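Local coordinates for conjugal transfer protein-like C-terminal domain-containing protein (Enterococcus faecalis, PDB 4EC6), which is of unknown function but, as a VirB8-like transfer protein of a Gram-positive conjugative plasmid, probably forms part of its type IV secretion machinery, at residues N106-E111 against S118-L123. Sequence-based numbering, arbitrary orientation.
Sequences NYYGSE and SVEYLL
Tyr107 turns an edge to one face of Tyr121, a T-shaped pair with planes at 67° and with Tyr107 CD1 3.7 Å from Tyr121 CE1. Val119 CB also lies at the edge of Tyr107, while the backbone N of Gly109 sits 3.5 Å above the plane of the Tyr107 ring, over its centre. Tyr121 OH hydrogen-bonds to Asp58 O on helix 54-68, which fixes the far end of that ring. On the other side of the sheet, Leu122 lays its branch point over one face of Tyr108: Leu122 CG is 3.9 Å from the ring centroid, a CH-pi contact. The carboxylate of Glu120 comes to the edge of the same ring, OE1 3.7 Å from Tyr108 CD2; OE1 also makes weak, long ion pairs with Lys135 and with Lys56 of a second subunit. With CG roughly anti to the backbone N (chi1 -151°), Tyr108 stands its ring off the sheet beside Leu122, and the same Lys56 adds a cation-pi contact to it.

Between the strands, Asn106 and Leu122 exchange two backbone bonds. The register then slips by one residue: Tyr108 N reaches Glu120 O at 2.7 Å, its approach tilted 31° from the carbonyl plane, whereas Glu120 N comes to Gly109 O (2.9 Å) from almost straight ahead of the carbonyl. Pairing resumes at Ser110 and Val119, and Glu111 and Ser118 form the next hydrogen-bonded pair, the bond from Glu111 N being weak. Tyr108 and Gly109 thus both face Glu120, a classic beta bulge in the hairpin of strands 101-112 and 117-126, part of the curved antiparallel sheet that packs against helix 54-68 in this NTF2-like fold.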
# COMPACT_ATOMS: atom_id res chain seq x y z
N ASN A 106 -0.01 0.39 7.36
CA ASN A 106 0.64 1.35 6.49
C ASN A 106 2.07 1.50 6.89
O ASN A 106 2.37 1.70 8.06
CB ASN A 106 -0.04 2.72 6.55
CG ASN A 106 -1.42 2.70 5.92
OD1 ASN A 106 -1.57 2.72 4.72
ND2 ASN A 106 -2.41 2.63 6.73
N TYR A 107 2.97 1.40 5.93
CA TYR A 107 4.39 1.61 6.17
C TYR A 107 4.67 3.02 6.61
O TYR A 107 4.19 3.94 6.00
CB TYR A 107 5.18 1.29 4.90
CG TYR A 107 6.66 1.40 5.05
CD1 TYR A 107 7.35 0.59 5.95
CD2 TYR A 107 7.39 2.28 4.27
CE1 TYR A 107 8.73 0.65 6.06
CE2 TYR A 107 8.76 2.37 4.35
CZ TYR A 107 9.44 1.56 5.24
OH TYR A 107 10.82 1.66 5.36
N TYR A 108 5.50 3.19 7.64
CA TYR A 108 5.74 4.52 8.22
C TYR A 108 7.24 4.88 8.21
O TYR A 108 7.68 5.81 8.87
CB TYR A 108 5.13 4.61 9.63
CG TYR A 108 4.68 6.01 10.06
CD1 TYR A 108 3.87 6.77 9.26
CD2 TYR A 108 5.08 6.55 11.28
CE1 TYR A 108 3.47 8.03 9.62
CE2 TYR A 108 4.67 7.83 11.68
CZ TYR A 108 3.86 8.56 10.82
OH TYR A 108 3.43 9.84 11.17
N GLY A 109 8.03 4.17 7.42
CA GLY A 109 9.40 4.57 7.19
C GLY A 109 10.41 3.80 8.01
O GLY A 109 10.08 3.06 8.94
N SER A 110 11.67 4.02 7.68
CA SER A 110 12.74 3.33 8.34
C SER A 110 13.84 4.28 8.71
O SER A 110 13.85 5.42 8.30
CB SER A 110 13.30 2.27 7.41
OG SER A 110 13.90 2.94 6.35
N GLU A 111 14.78 3.78 9.47
CA GLU A 111 15.82 4.53 10.08
C GLU A 111 16.96 3.54 10.09
O GLU A 111 16.84 2.42 10.64
CB GLU A 111 15.39 4.88 11.51
CG GLU A 111 16.10 6.03 12.16
CD GLU A 111 15.92 7.33 11.40
OE1 GLU A 111 14.83 7.96 11.57
OE2 GLU A 111 16.85 7.73 10.64
N SER A 118 15.64 0.08 11.43
CA SER A 118 14.49 0.11 12.30
C SER A 118 13.28 0.54 11.43
O SER A 118 13.33 1.61 10.79
CB SER A 118 14.74 1.11 13.41
OG SER A 118 13.59 1.20 14.21
N VAL A 119 12.23 -0.29 11.38
CA VAL A 119 11.07 0.05 10.55
C VAL A 119 9.86 0.38 11.41
O VAL A 119 9.67 -0.18 12.47
CB VAL A 119 10.73 -1.05 9.50
CG1 VAL A 119 11.96 -1.46 8.74
CG2 VAL A 119 10.16 -2.31 10.12
N GLU A 120 9.01 1.27 10.94
CA GLU A 120 7.74 1.53 11.64
C GLU A 120 6.56 1.36 10.74
O GLU A 120 6.66 1.65 9.54
CB GLU A 120 7.72 2.94 12.17
CG GLU A 120 8.94 3.29 13.00
CD GLU A 120 8.92 4.71 13.51
OE1 GLU A 120 8.04 5.48 13.13
OE2 GLU A 120 9.78 5.07 14.31
N TYR A 121 5.45 0.92 11.32
CA TYR A 121 4.15 0.89 10.66
C TYR A 121 3.07 1.51 11.52
O TYR A 121 3.10 1.42 12.76
CB TYR A 121 3.75 -0.53 10.29
CG TYR A 121 4.73 -1.27 9.40
CD1 TYR A 121 4.41 -1.56 8.07
CD2 TYR A 121 5.96 -1.70 9.88
CE1 TYR A 121 5.29 -2.21 7.23
CE2 TYR A 121 6.86 -2.37 9.06
CZ TYR A 121 6.50 -2.62 7.73
OH TYR A 121 7.38 -3.26 6.92
N LEU A 122 2.08 2.12 10.88
CA LEU A 122 0.85 2.52 11.59
C LEU A 122 -0.20 1.46 11.38
O LEU A 122 -0.41 1.03 10.26
CB LEU A 122 0.32 3.85 11.06
CG LEU A 122 1.18 5.03 11.40
CD1 LEU A 122 0.27 6.24 11.33
CD2 LEU A 122 1.86 4.92 12.78
N LEU A 123 -0.87 1.05 12.45
CA LEU A 123 -1.85 -0.02 12.37
C LEU A 123 -3.20 0.44 12.91
O LEU A 123 -3.28 1.29 13.81
CB LEU A 123 -1.37 -1.20 13.20
CG LEU A 123 0.08 -1.68 13.12
CD1 LEU A 123 0.39 -2.76 14.14
CD2 LEU A 123 0.33 -2.24 11.73
O HOH W 1 -2.63 1.73 9.08
O HOH W 2 11.60 4.16 11.29